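Local coordinates for protein aminofutalosine deaminase (Helicobacter pylori, PDB 7LKK) that catalyses the metal-dependent hydrolytic deamination of aminofutalosine in the menaquinone pathway, and probably deaminates adenosine as well, at residues D42-E47 against A373-E378; Q64-S69 against E411-F416; G116-A121 against V143-E148; A174-L179 against S214-S219; C299-R304 against L342-L347. All blocks are in the same frame, centred on the assembly; numbering follows the deposited sequence.

Interaction 1. Residues D42-E47 against A373-E378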
# COMPACT_ATOMS: atom_id res chain seq x y z
N ASP A 42 35.55 -6.31 4.86
CA ASP A 42 36.29 -5.38 4.02
C ASP A 42 35.45 -5.14 2.77
O ASP A 42 34.39 -4.52 2.85
CB ASP A 42 37.68 -5.93 3.67
CG ASP A 42 37.69 -7.43 3.46
OD1 ASP A 42 36.76 -7.95 2.80
OD2 ASP A 42 38.62 -8.10 3.95
N GLU A 43 35.88 -5.68 1.62
CA GLU A 43 35.00 -5.71 0.46
C GLU A 43 34.02 -6.87 0.53
O GLU A 43 32.95 -6.80 -0.08
CB GLU A 43 35.82 -5.80 -0.83
CG GLU A 43 36.53 -4.51 -1.20
CD GLU A 43 37.97 -4.47 -0.73
OE1 GLU A 43 38.38 -5.39 0.01
OE2 GLU A 43 38.69 -3.52 -1.09
N LYS A 44 34.36 -7.93 1.26
CA LYS A 44 33.48 -9.06 1.48
C LYS A 44 33.18 -9.18 2.97
O LYS A 44 33.87 -8.60 3.81
CB LYS A 44 34.11 -10.37 0.97
CG LYS A 44 34.61 -10.32 -0.46
CD LYS A 44 33.46 -10.23 -1.45
CE LYS A 44 33.90 -10.66 -2.84
NZ LYS A 44 34.45 -9.53 -3.63
N ILE A 45 32.14 -9.95 3.29
CA ILE A 45 31.85 -10.28 4.68
C ILE A 45 32.89 -11.27 5.17
O ILE A 45 33.07 -12.35 4.59
CB ILE A 45 30.43 -10.85 4.82
CG1 ILE A 45 29.40 -9.79 4.42
CG2 ILE A 45 30.19 -11.33 6.24
CD1 ILE A 45 28.01 -10.35 4.19
N VAL A 46 33.58 -10.91 6.25
CA VAL A 46 34.70 -11.70 6.77
C VAL A 46 34.27 -12.60 7.92
O VAL A 46 34.60 -13.78 7.94
CB VAL A 46 35.86 -10.77 7.18
CG1 VAL A 46 36.92 -11.55 7.92
CG2 VAL A 46 36.45 -10.08 5.96
N GLU A 47 33.52 -12.05 8.87
CA GLU A 47 33.14 -12.81 10.06
C GLU A 47 31.86 -12.24 10.64
O GLU A 47 31.62 -11.03 10.60
CB GLU A 47 34.26 -12.79 11.11
CG GLU A 47 34.04 -13.76 12.27
CD GLU A 47 35.27 -13.88 13.15
OE1 GLU A 47 36.39 -13.75 12.64
OE2 GLU A 47 35.10 -14.11 14.37
N ALA A 373 22.29 -13.81 -10.14
CA ALA A 373 23.61 -14.45 -10.05
C ALA A 373 24.64 -13.49 -9.46
O ALA A 373 25.76 -13.33 -9.96
CB ALA A 373 24.08 -14.98 -11.41
N LEU A 374 24.24 -12.85 -8.37
CA LEU A 374 25.00 -11.86 -7.62
C LEU A 374 25.50 -12.49 -6.32
O LEU A 374 24.79 -13.32 -5.75
CB LEU A 374 24.04 -10.69 -7.29
CG LEU A 374 23.95 -9.42 -8.15
CD1 LEU A 374 24.97 -8.33 -7.91
CD2 LEU A 374 24.21 -9.99 -9.61
N ASN A 375 26.68 -12.09 -5.83
CA ASN A 375 27.25 -12.69 -4.61
C ASN A 375 26.90 -11.86 -3.37
O ASN A 375 27.76 -11.41 -2.62
CB ASN A 375 28.77 -12.88 -4.73
CG ASN A 375 29.36 -13.63 -3.56
OD1 ASN A 375 28.75 -14.54 -3.02
ND2 ASN A 375 30.58 -13.26 -3.18
N ASN A 376 25.61 -11.68 -3.17
CA ASN A 376 25.14 -10.85 -2.08
C ASN A 376 23.75 -11.33 -1.67
O ASN A 376 23.40 -12.50 -1.87
CB ASN A 376 25.18 -9.37 -2.49
CG ASN A 376 24.32 -9.08 -3.72
OD1 ASN A 376 23.56 -9.93 -4.19
ND2 ASN A 376 24.44 -7.87 -4.24
N GLY A 377 22.97 -10.43 -1.08
CA GLY A 377 21.63 -10.74 -0.64
C GLY A 377 21.54 -11.52 0.65
O GLY A 377 20.44 -11.90 1.05
N GLU A 378 22.67 -11.76 1.32
CA GLU A 378 22.67 -12.57 2.53
C GLU A 378 23.90 -12.22 3.35
O GLU A 378 24.98 -12.00 2.80
CB GLU A 378 22.66 -14.07 2.18
CG GLU A 378 22.87 -15.00 3.36
CD GLU A 378 22.74 -16.46 2.97
OE1 GLU A 378 22.76 -17.33 3.87
OE2 GLU A 378 22.61 -16.75 1.76

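Interaction 2. Residues Q64-S69 against E411-F416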
# COMPACT_ATOMS: atom_id res chain seq x y z
N GLN A 64 31.43 0.26 15.03
CA GLN A 64 30.22 1.02 15.31
C GLN A 64 29.05 0.08 15.63
O GLN A 64 28.87 -0.94 14.96
CB GLN A 64 29.83 1.90 14.12
CG GLN A 64 30.61 3.19 14.04
CD GLN A 64 29.92 4.23 13.19
OE1 GLN A 64 29.87 4.12 11.97
NE2 GLN A 64 29.37 5.25 13.84
N PHE A 65 28.27 0.43 16.65
CA PHE A 65 27.04 -0.29 17.00
C PHE A 65 25.86 0.66 16.86
O PHE A 65 25.93 1.81 17.31
CB PHE A 65 27.08 -0.84 18.43
CG PHE A 65 25.93 -1.76 18.76
CD1 PHE A 65 25.98 -3.10 18.41
CD2 PHE A 65 24.80 -1.28 19.40
CE1 PHE A 65 24.92 -3.94 18.69
CE2 PHE A 65 23.74 -2.12 19.69
CZ PHE A 65 23.80 -3.45 19.33
N PHE A 66 24.79 0.18 16.24
CA PHE A 66 23.60 0.99 15.98
C PHE A 66 22.46 0.45 16.84
O PHE A 66 21.81 -0.54 16.50
CB PHE A 66 23.25 0.96 14.49
CG PHE A 66 24.26 1.65 13.62
CD1 PHE A 66 24.15 3.00 13.33
CD2 PHE A 66 25.34 0.95 13.11
CE1 PHE A 66 25.08 3.63 12.53
CE2 PHE A 66 26.28 1.57 12.32
CZ PHE A 66 26.15 2.92 12.03
N GLU A 67 22.23 1.11 17.98
CA GLU A 67 21.15 0.73 18.87
C GLU A 67 19.79 0.98 18.22
O GLU A 67 19.62 1.92 17.44
CB GLU A 67 21.25 1.53 20.17
CG GLU A 67 20.64 0.85 21.39
CD GLU A 67 20.74 1.71 22.63
OE1 GLU A 67 19.96 1.49 23.58
OE2 GLU A 67 21.61 2.62 22.66
N ASN A 68 18.83 0.11 18.54
CA ASN A 68 17.46 0.21 18.04
C ASN A 68 17.41 0.25 16.52
O ASN A 68 16.54 0.91 15.93
CB ASN A 68 16.74 1.42 18.64
CG ASN A 68 16.56 1.29 20.14
OD1 ASN A 68 16.61 0.19 20.68
ND2 ASN A 68 16.36 2.42 20.81
N SER A 69 18.33 -0.45 15.87
CA SER A 69 18.45 -0.44 14.42
C SER A 69 18.45 -1.87 13.91
O SER A 69 18.60 -2.83 14.67
CB SER A 69 19.71 0.30 13.98
OG SER A 69 19.73 1.62 14.51
N GLU A 411 13.74 5.12 4.99
CA GLU A 411 15.01 5.55 4.43
C GLU A 411 16.16 4.90 5.19
O GLU A 411 16.11 4.78 6.42
CB GLU A 411 15.16 7.07 4.47
CG GLU A 411 16.47 7.58 3.88
CD GLU A 411 16.39 9.03 3.44
OE1 GLU A 411 15.32 9.45 2.95
OE2 GLU A 411 17.40 9.75 3.58
N VAL A 412 17.19 4.48 4.46
CA VAL A 412 18.32 3.80 5.08
C VAL A 412 19.18 4.82 5.84
O VAL A 412 19.30 5.98 5.44
CB VAL A 412 19.13 3.03 4.03
CG1 VAL A 412 20.06 3.96 3.25
CG2 VAL A 412 19.90 1.89 4.67
N GLU A 413 19.75 4.37 6.95
CA GLU A 413 20.64 5.20 7.75
C GLU A 413 22.10 5.03 7.35
O GLU A 413 22.86 6.00 7.35
CB GLU A 413 20.46 4.87 9.24
CG GLU A 413 21.02 5.92 10.18
CD GLU A 413 21.02 5.46 11.63
OE1 GLU A 413 20.44 4.39 11.91
OE2 GLU A 413 21.60 6.17 12.48
N ARG A 414 22.49 3.80 7.03
CA ARG A 414 23.81 3.52 6.47
C ARG A 414 23.66 2.54 5.33
O ARG A 414 22.92 1.55 5.44
CB ARG A 414 24.77 2.94 7.52
CG ARG A 414 25.13 3.90 8.63
CD ARG A 414 26.01 5.03 8.12
NE ARG A 414 26.59 5.81 9.21
CZ ARG A 414 25.91 6.70 9.94
NH1 ARG A 414 24.63 6.92 9.70
NH2 ARG A 414 26.53 7.36 10.91
N LEU A 415 24.34 2.82 4.22
CA LEU A 415 24.40 1.90 3.09
C LEU A 415 25.87 1.68 2.75
O LEU A 415 26.59 2.64 2.45
CB LEU A 415 23.63 2.45 1.88
CG LEU A 415 23.60 1.54 0.65
CD1 LEU A 415 22.98 0.19 1.00
CD2 LEU A 415 22.84 2.20 -0.49
N PHE A 416 26.30 0.43 2.80
CA PHE A 416 27.64 0.03 2.38
C PHE A 416 27.51 -0.87 1.16
O PHE A 416 26.73 -1.83 1.17
CB PHE A 416 28.38 -0.71 3.50
CG PHE A 416 28.60 0.11 4.74
CD1 PHE A 416 27.64 0.15 5.74
CD2 PHE A 416 29.77 0.83 4.91
CE1 PHE A 416 27.84 0.90 6.88
CE2 PHE A 416 29.98 1.58 6.05
CZ PHE A 416 29.01 1.62 7.04
O HOH W 1 28.80 6.16 11.08

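Interaction 3. Residues G116-A121 against V143-E148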
# COMPACT_ATOMS: atom_id res chain seq x y z
N GLY A 116 17.00 13.34 -15.91
CA GLY A 116 16.60 13.84 -14.61
C GLY A 116 15.80 12.83 -13.81
O GLY A 116 16.06 12.60 -12.63
N ALA A 117 14.81 12.20 -14.46
CA ALA A 117 14.01 11.19 -13.78
C ALA A 117 14.82 9.94 -13.46
O ALA A 117 14.56 9.28 -12.45
CB ALA A 117 12.79 10.84 -14.62
N ILE A 118 15.80 9.60 -14.30
CA ILE A 118 16.60 8.40 -14.06
C ILE A 118 17.50 8.60 -12.84
O ILE A 118 17.67 7.68 -12.03
CB ILE A 118 17.42 8.04 -15.31
CG1 ILE A 118 16.49 7.64 -16.46
CG2 ILE A 118 18.40 6.91 -15.02
CD1 ILE A 118 17.22 7.38 -17.76
N GLN A 119 18.09 9.79 -12.70
CA GLN A 119 18.90 10.07 -11.51
C GLN A 119 18.05 10.03 -10.25
O GLN A 119 18.47 9.48 -9.22
CB GLN A 119 19.58 11.42 -11.65
CG GLN A 119 20.75 11.46 -12.61
CD GLN A 119 21.15 12.88 -12.97
OE1 GLN A 119 21.05 13.79 -12.16
NE2 GLN A 119 21.61 13.07 -14.21
N ASN A 120 16.86 10.63 -10.30
CA ASN A 120 15.93 10.54 -9.17
C ASN A 120 15.54 9.10 -8.88
O ASN A 120 15.43 8.70 -7.71
CB ASN A 120 14.68 11.38 -9.45
CG ASN A 120 14.95 12.87 -9.37
OD1 ASN A 120 15.93 13.31 -8.77
ND2 ASN A 120 14.09 13.66 -10.00
N ALA A 121 15.33 8.30 -9.93
CA ALA A 121 15.00 6.89 -9.75
C ALA A 121 16.15 6.14 -9.09
O ALA A 121 15.94 5.30 -8.21
CB ALA A 121 14.65 6.25 -11.09
N VAL A 143 22.10 3.51 -19.03
CA VAL A 143 23.31 2.78 -18.66
C VAL A 143 24.38 3.72 -18.12
O VAL A 143 25.06 3.41 -17.13
CB VAL A 143 23.83 1.97 -19.87
CG1 VAL A 143 25.18 1.33 -19.55
CG2 VAL A 143 22.82 0.91 -20.27
N ASN A 144 24.56 4.88 -18.75
CA ASN A 144 25.61 5.81 -18.34
C ASN A 144 25.45 6.22 -16.88
O ASN A 144 26.41 6.19 -16.10
CB ASN A 144 25.62 7.03 -19.25
CG ASN A 144 26.29 6.75 -20.59
OD1 ASN A 144 26.98 5.75 -20.75
ND2 ASN A 144 26.08 7.65 -21.55
N LEU A 145 24.24 6.64 -16.50
CA LEU A 145 24.00 7.05 -15.12
C LEU A 145 24.18 5.88 -14.16
O LEU A 145 24.72 6.05 -13.05
CB LEU A 145 22.61 7.65 -14.99
CG LEU A 145 22.43 9.01 -15.68
CD1 LEU A 145 20.98 9.46 -15.62
CD2 LEU A 145 23.34 10.05 -15.05
N LEU A 146 23.74 4.69 -14.56
CA LEU A 146 23.94 3.50 -13.73
C LEU A 146 25.42 3.24 -13.46
O LEU A 146 25.81 2.92 -12.33
CB LEU A 146 23.30 2.28 -14.40
CG LEU A 146 21.79 2.09 -14.23
CD1 LEU A 146 21.33 0.84 -14.96
CD2 LEU A 146 21.42 2.03 -12.76
N LYS A 147 26.26 3.34 -14.50
CA LYS A 147 27.67 3.03 -14.34
C LYS A 147 28.36 3.94 -13.32
O LYS A 147 29.14 3.47 -12.49
CB LYS A 147 28.39 3.11 -15.69
CG LYS A 147 28.11 1.93 -16.60
CD LYS A 147 29.21 1.75 -17.64
CE LYS A 147 30.56 1.57 -16.97
NZ LYS A 147 31.59 1.04 -17.92
N GLU A 148 28.08 5.25 -13.36
CA GLU A 148 28.69 6.13 -12.37
C GLU A 148 27.89 6.21 -11.07
O GLU A 148 28.21 7.04 -10.21
CB GLU A 148 28.94 7.53 -12.93
CG GLU A 148 28.01 8.06 -13.99
CD GLU A 148 28.40 9.46 -14.41
OE1 GLU A 148 28.23 10.40 -13.60
OE2 GLU A 148 28.92 9.62 -15.54

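Interaction 4. Residues A174-L179 against S214-S219. With EDO (1,2-ethanediol), chain H.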
# COMPACT_ATOMS: atom_id res chain seq x y z
N ALA A 174 24.30 -5.81 -32.44
CA ALA A 174 25.29 -4.75 -32.35
C ALA A 174 25.07 -3.89 -31.12
O ALA A 174 26.04 -3.42 -30.50
CB ALA A 174 25.28 -3.90 -33.63
N LYS A 175 23.81 -3.67 -30.75
CA LYS A 175 23.54 -2.92 -29.53
C LYS A 175 24.02 -3.68 -28.30
O LYS A 175 24.53 -3.07 -27.34
CB LYS A 175 22.05 -2.60 -29.43
CG LYS A 175 21.73 -1.38 -28.58
CD LYS A 175 22.14 -0.10 -29.30
CE LYS A 175 21.92 1.13 -28.42
NZ LYS A 175 20.53 1.66 -28.52
N PHE A 176 23.88 -5.00 -28.31
CA PHE A 176 24.34 -5.80 -27.17
C PHE A 176 25.86 -5.78 -27.06
O PHE A 176 26.40 -5.74 -25.95
CB PHE A 176 23.83 -7.23 -27.30
CG PHE A 176 24.21 -8.12 -26.14
CD1 PHE A 176 23.78 -7.82 -24.86
CD2 PHE A 176 25.01 -9.23 -26.34
CE1 PHE A 176 24.13 -8.64 -23.79
CE2 PHE A 176 25.36 -10.05 -25.28
CZ PHE A 176 24.92 -9.75 -24.00
N LYS A 177 26.56 -5.82 -28.20
CA LYS A 177 28.02 -5.68 -28.17
C LYS A 177 28.42 -4.35 -27.55
O LYS A 177 29.42 -4.27 -26.82
CB LYS A 177 28.58 -5.81 -29.59
CG LYS A 177 30.03 -5.39 -29.73
CD LYS A 177 30.96 -6.44 -29.15
CE LYS A 177 32.34 -6.36 -29.78
NZ LYS A 177 33.21 -7.50 -29.37
N GLU A 178 27.65 -3.30 -27.81
CA GLU A 178 27.89 -2.01 -27.18
C GLU A 178 27.73 -2.09 -25.67
O GLU A 178 28.50 -1.49 -24.92
CB GLU A 178 26.94 -0.97 -27.78
CG GLU A 178 27.07 0.44 -27.26
CD GLU A 178 26.14 1.40 -27.98
OE1 GLU A 178 25.71 1.06 -29.11
OE2 GLU A 178 25.84 2.48 -27.44
N LEU A 179 26.73 -2.85 -25.21
CA LEU A 179 26.54 -3.05 -23.78
C LEU A 179 27.65 -3.91 -23.19
O LEU A 179 28.14 -3.64 -22.09
CB LEU A 179 25.17 -3.68 -23.52
CG LEU A 179 24.83 -4.00 -22.06
CD1 LEU A 179 24.89 -2.74 -21.21
CD2 LEU A 179 23.46 -4.66 -21.97
N SER A 214 27.14 -15.89 -25.09
CA SER A 214 27.79 -14.89 -24.26
C SER A 214 27.65 -15.17 -22.77
O SER A 214 28.07 -14.35 -21.95
CB SER A 214 27.25 -13.49 -24.57
OG SER A 214 25.87 -13.41 -24.26
N GLN A 215 27.07 -16.32 -22.41
CA GLN A 215 26.86 -16.71 -21.01
C GLN A 215 26.11 -15.63 -20.24
O GLN A 215 26.48 -15.25 -19.13
CB GLN A 215 28.20 -17.05 -20.34
CG GLN A 215 29.00 -18.12 -21.07
CD GLN A 215 30.34 -18.40 -20.40
OE1 GLN A 215 30.60 -19.53 -19.98
NE2 GLN A 215 31.18 -17.39 -20.30
N SER A 216 25.04 -15.13 -20.85
CA SER A 216 24.24 -14.05 -20.30
C SER A 216 22.97 -14.58 -19.64
O SER A 216 22.43 -15.62 -20.03
CB SER A 216 23.86 -13.04 -21.39
OG SER A 216 25.00 -12.34 -21.87
N LEU A 217 22.50 -13.85 -18.63
CA LEU A 217 21.21 -14.15 -18.04
C LEU A 217 20.09 -13.75 -19.00
O LEU A 217 20.28 -12.96 -19.93
CB LEU A 217 21.03 -13.42 -16.71
CG LEU A 217 21.61 -14.01 -15.41
CD1 LEU A 217 22.95 -14.68 -15.61
CD2 LEU A 217 21.71 -12.91 -14.35
N LEU A 218 18.90 -14.30 -18.75
CA LEU A 218 17.72 -13.99 -19.56
C LEU A 218 16.58 -13.56 -18.65
O LEU A 218 16.51 -13.93 -17.48
CB LEU A 218 17.29 -15.18 -20.42
CG LEU A 218 18.13 -15.45 -21.67
CD1 LEU A 218 17.93 -16.88 -22.16
CD2 LEU A 218 17.81 -14.45 -22.77
N SER A 219 15.67 -12.77 -19.22
CA SER A 219 14.49 -12.30 -18.51
C SER A 219 13.36 -12.15 -19.52
O SER A 219 13.61 -11.92 -20.71
CB SER A 219 14.75 -10.97 -17.79
OG SER A 219 13.62 -10.57 -17.03
C1 EDO H . 21.49 -19.41 -20.67
O1 EDO H . 20.93 -18.75 -19.53
C2 EDO H . 23.00 -19.21 -20.68
O2 EDO H . 23.29 -17.85 -21.02

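Interaction 5. Residues C299-R304 against L342-L347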
# COMPACT_ATOMS: atom_id res chain seq x y z
N CYS A 299 5.63 -8.37 -9.18
CA CYS A 299 5.53 -6.91 -9.07
C CYS A 299 4.12 -6.57 -8.62
O CYS A 299 3.22 -6.36 -9.45
CB CYS A 299 5.88 -6.24 -10.40
SG CYS A 299 7.47 -6.74 -11.11
N PRO A 300 3.88 -6.51 -7.30
CA PRO A 300 2.49 -6.38 -6.82
C PRO A 300 1.77 -5.12 -7.27
O PRO A 300 0.59 -5.20 -7.64
CB PRO A 300 2.64 -6.43 -5.28
CG PRO A 300 4.09 -6.21 -5.01
CD PRO A 300 4.84 -6.70 -6.21
N PHE A 301 2.42 -3.96 -7.23
CA PHE A 301 1.71 -2.73 -7.58
C PHE A 301 1.42 -2.67 -9.08
O PHE A 301 0.32 -2.28 -9.49
CB PHE A 301 2.51 -1.50 -7.14
CG PHE A 301 1.65 -0.32 -6.79
CD1 PHE A 301 1.23 0.57 -7.77
CD2 PHE A 301 1.25 -0.09 -5.48
CE1 PHE A 301 0.43 1.65 -7.45
CE2 PHE A 301 0.45 1.00 -5.16
CZ PHE A 301 0.04 1.87 -6.14
N SER A 302 2.39 -3.05 -9.91
CA SER A 302 2.16 -3.10 -11.35
C SER A 302 1.04 -4.07 -11.70
O SER A 302 0.19 -3.76 -12.54
CB SER A 302 3.45 -3.49 -12.07
OG SER A 302 3.21 -3.77 -13.43
N ASN A 303 1.02 -5.24 -11.05
CA ASN A 303 -0.04 -6.22 -11.31
C ASN A 303 -1.41 -5.65 -10.97
O ASN A 303 -2.39 -5.92 -11.67
CB ASN A 303 0.21 -7.49 -10.51
CG ASN A 303 1.42 -8.27 -10.99
OD1 ASN A 303 1.97 -8.01 -12.06
ND2 ASN A 303 1.84 -9.25 -10.19
N ARG A 304 -1.50 -4.87 -9.89
CA ARG A 304 -2.78 -4.28 -9.50
C ARG A 304 -3.21 -3.21 -10.49
O ARG A 304 -4.41 -3.07 -10.77
CB ARG A 304 -2.69 -3.70 -8.09
CG ARG A 304 -4.02 -3.20 -7.54
CD ARG A 304 -5.02 -4.34 -7.41
NE ARG A 304 -6.35 -3.88 -7.03
CZ ARG A 304 -7.39 -3.82 -7.85
NH1 ARG A 304 -7.25 -4.19 -9.12
NH2 ARG A 304 -8.56 -3.40 -7.41
N LEU A 342 7.34 -3.60 -1.02
CA LEU A 342 7.17 -4.69 -0.08
C LEU A 342 5.91 -4.52 0.77
O LEU A 342 5.22 -5.49 1.06
CB LEU A 342 8.41 -4.81 0.81
CG LEU A 342 9.68 -5.23 0.06
CD1 LEU A 342 10.89 -5.22 0.98
CD2 LEU A 342 9.50 -6.59 -0.59
N ARG A 343 5.60 -3.28 1.15
CA ARG A 343 4.36 -3.03 1.88
C ARG A 343 3.14 -3.28 0.99
O ARG A 343 2.13 -3.81 1.45
CB ARG A 343 4.34 -1.61 2.44
CG ARG A 343 5.20 -1.44 3.68
CD ARG A 343 5.09 -0.04 4.25
NE ARG A 343 5.86 0.94 3.47
CZ ARG A 343 7.15 1.20 3.67
NH1 ARG A 343 7.82 0.57 4.63
NH2 ARG A 343 7.76 2.11 2.92
N ALA A 344 3.23 -2.90 -0.29
CA ALA A 344 2.16 -3.25 -1.22
C ALA A 344 2.02 -4.76 -1.33
O ALA A 344 0.91 -5.29 -1.41
CB ALA A 344 2.42 -2.63 -2.59
N PHE A 345 3.16 -5.46 -1.33
CA PHE A 345 3.16 -6.92 -1.37
C PHE A 345 2.41 -7.50 -0.17
O PHE A 345 1.62 -8.44 -0.32
CB PHE A 345 4.61 -7.41 -1.41
CG PHE A 345 4.77 -8.90 -1.51
CD1 PHE A 345 4.58 -9.55 -2.72
CD2 PHE A 345 5.15 -9.65 -0.41
CE1 PHE A 345 4.75 -10.93 -2.82
CE2 PHE A 345 5.32 -11.02 -0.50
CZ PHE A 345 5.12 -11.66 -1.70
N LEU A 346 2.64 -6.95 1.02
CA LEU A 346 1.93 -7.42 2.21
C LEU A 346 0.43 -7.21 2.07
O LEU A 346 -0.36 -8.04 2.54
CB LEU A 346 2.46 -6.71 3.45
CG LEU A 346 3.94 -6.93 3.79
CD1 LEU A 346 4.32 -6.14 5.05
CD2 LEU A 346 4.25 -8.41 3.97
N LEU A 347 0.02 -6.12 1.42
CA LEU A 347 -1.40 -5.83 1.26
C LEU A 347 -2.05 -6.65 0.16
O LEU A 347 -3.28 -6.79 0.16
CB LEU A 347 -1.59 -4.34 0.96
CG LEU A 347 -1.20 -3.36 2.06
CD1 LEU A 347 -1.19 -1.94 1.53
CD2 LEU A 347 -2.14 -3.49 3.25

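Interaction 1. Residues D42-E47 against A373-E378
Ile45 and Glu378 make the closest approach. The tip of the isoleucine, CD1, lies 3.7 Å from Glu378 O, so a methyl group rests against a backbone carbonyl. The CG1 arm of Ile45 sits beside its own backbone N and is extended beyond that point (chi2 165°), which carries CD1 across. The second touch is looser. Lys44 CE passes Asn375 ND2 at 4.2 Å, a touch of one carbon.

The polar ends of Asn375 and Glu378 are held from outside the two segments. Asn375 ND2 bonds to Asn382 O, and Glu378 OE2 forms a salt bridge with Arg366. Lys44 is set by an Asx turn: its backbone N donates to Asp42 OD1 (2.9 Å) in a nearly straight bond of 169°. Asp42 N returns a bond to Lys44 O. On the other segment, Asn375 is the centre of an inverse gamma turn, closed by a weak bond from Asn376 N to Leu374 O.

Backbone bonds from Ile45 to Asn382 and Lys383, and from Glu43 to Ala385, bring in the loop that follows 373-378. Val46 and Glu47 form a classic beta bulge opposite Val40. The contact thus joins strand 45-50, at the edge of the small four-stranded sheet, to the loop between helix 366-371 and strand 387-391. Leu374 of that loop leans on strands 152-159 and 187-193 of the barrel.

Interaction 2. Residues Q64-S69 against E411-F416
Phe66 and Arg414 pack against each other, side chain to side chain, inside the small beta domain that accompanies the barrel in amidohydrolases. Strand 62-66 and strand 414-417 belong to different sheets, and their side chains meet between them. Phe66 CE1 stands 4.1 Å above the guanidinium plane of Arg414, over its centre. The two planes are 77° apart, so the groups are not stacked flat. Phe66 CZ also touches Arg414 CG at 3.7 Å.

Glu413 and Arg414 form a classic beta bulge opposite Val389, and both side chains start out toward 64-69. The extended Glu413 chain brings OE2 to the edge of the Phe66 ring. Its OE1 is 3.9 Å from Ser69 OG, at the end of the type II turn 66-69. Arg414 is bent at chi2 (-69°), and NH1 donates back to Glu413 O (3.1 Å). One water lies in the guanidinium plane, accepting from Arg414 NH2 at 2.6 Å and donating to Gln64 OE1 at 2.5 Å.

Interaction 3. Residues G116-A121 against V143-E148
Leu145 points its forked end at helix 115-127, and both methyls rest on the Gln119 chain. CD1 alone also meets Ile118. It lies 3.7 Å from Ile118 CG2 and 3.6 Å from Gln119 CG. CD2 comes nearest to Gln119 at NE2, 3.6 Å away, with CG close behind. The two Gln119 contacts differ in kind, because CG is aliphatic and NE2 is polar.

The side chains of Gln119 and Leu145 run at about a right angle to each other. The glutamine is extended beyond CG, so it lies across the leucine fork. Ile118 meets the fork at a slant. Its CG2 branch is anti to the backbone N and faces the leucine, while CG1 takes the other direction. Leu145 CG lies beside its own backbone N (chi1 -69°), which projects the fork from the short helix 143-147. Gln115 and Ile122 of helix 115-127 also touch Leu145.

The Ile118 side chain is buried and about 9 Å from that of His81, an iron ligand. The Gln119 side is exposed. Two successive helices pack here on the outside of a (beta/alpha)8 barrel, with strand 130-137 between them in sequence. This is the arrangement of the amidohydrolase fold.

Interaction 4. Residues A174-L179 against S214-S219
Beside Phe176 on helix 166-180, the chain at Ser214-Ser216 leaves helix 201-213 through a Schellman motif, with Gln215 at positive phi (54°), and then runs on into strand 218-222. This turn places the two serines next to one ring. Within 174-179, Phe176 is the residue that reaches them. Its CG is anti to the backbone N (chi1 -178°), and the ring projects away from the helix.

Both hydroxyls meet the ring at its edge, near the ring plane. Ser214 OG lies 3.5 Å from Phe176 CE2, and Ser216 OG lies 3.4 Å from Phe176 CZ. Ser214 CB comes to the same edge. The serine oxygens themselves are 2.8 Å apart, Ser214 OG to Ser216 OG. Ser214 OG is hydrogen-bonded to Leu210 O, in the last turn of its helix. The Phe176 side chain also touches Ala189 and Leu191 of strand 187-193, Leu157 of strand 152-159 and Leu210.

Ser216 O accepts a hydrogen bond of 2.6 Å from O2 of a 1,2-ethanediol, probably left from the crystallisation liquor. The diol also bonds to His270 N.

Two successive helices of the barrel wall are joined in this way at the end of the second. The rim of an aromatic ring carries slight positive charge. Its approach to two hydroxyl oxygens is therefore probably mildly attractive, in a contact that is otherwise one of shape.

Interaction 5. Residues C299-R304 against L342-L347
Pro300, at the start of helix 300-305, sits against the backbone and CB of Phe345. Just before it, Cys299 holds the N-cap position, and its carbonyl O accepts from Asn303 N (2.9 Å). Pro300 CG is 3.8 Å from both CA and CB of Phe345, and lies at the edge of the phenylalanine ring. Phe345 CG is anti to its backbone N (chi1 -177°). This directs the side chain to Val325 of strand 323-325 and to Leu356, Ile359 and Ala360 of helix 353-364.

Phe301 comes next. Its CD2 edge meets the methyl of Ala344, with CB at 4.0 Å and near the ring plane. Its backbone N donates to Glu341 OE2, a tie to the turn of helix 338-348 just before Leu342. In the (beta/alpha)8 barrel, helix 300-305 follows strand 294-298 and helix 338-348 follows strand 323-325. The axes of the two short helical segments approach to 9.5 Å, at an angle of 59°.

Ser302 turns to the metal site, where OG bonds to OD2 of the iron ligand Asp328. This makes Ser302 a second-shell residue. Asn303 OD1 has a weak bond to ND1 of His275, which lines the inhibitor pocket. Arg304 reaches the second subunit: NE bonds to Leu346 O and NH2 to Met351 O of that chain. In return, Leu346 O of this chain accepts from Arg304 NE of the second subunit.

In the fold
From the N terminus, residues 42-47 come first and are met by 373-378, closing a loop of 325 residues. Residues 64-69 follow and wait for 411-416, so interactions 1 and 2 cross along the chain. Interaction 1 ties the edge of the small sheet to a loop beside the barrel. Interaction 2 joins strands within the small domain, its centre about 18 Å from that of interaction 1. Interactions 3, 4 and 5 are nested inside both loops and lie in series. Interactions 3 and 4 close short loops on the helical wall of the barrel. Interaction 5 closes a loop of 37 residues and joins helices 300-305 and 338-348 near the metal site, across the chain's centre from interaction 4.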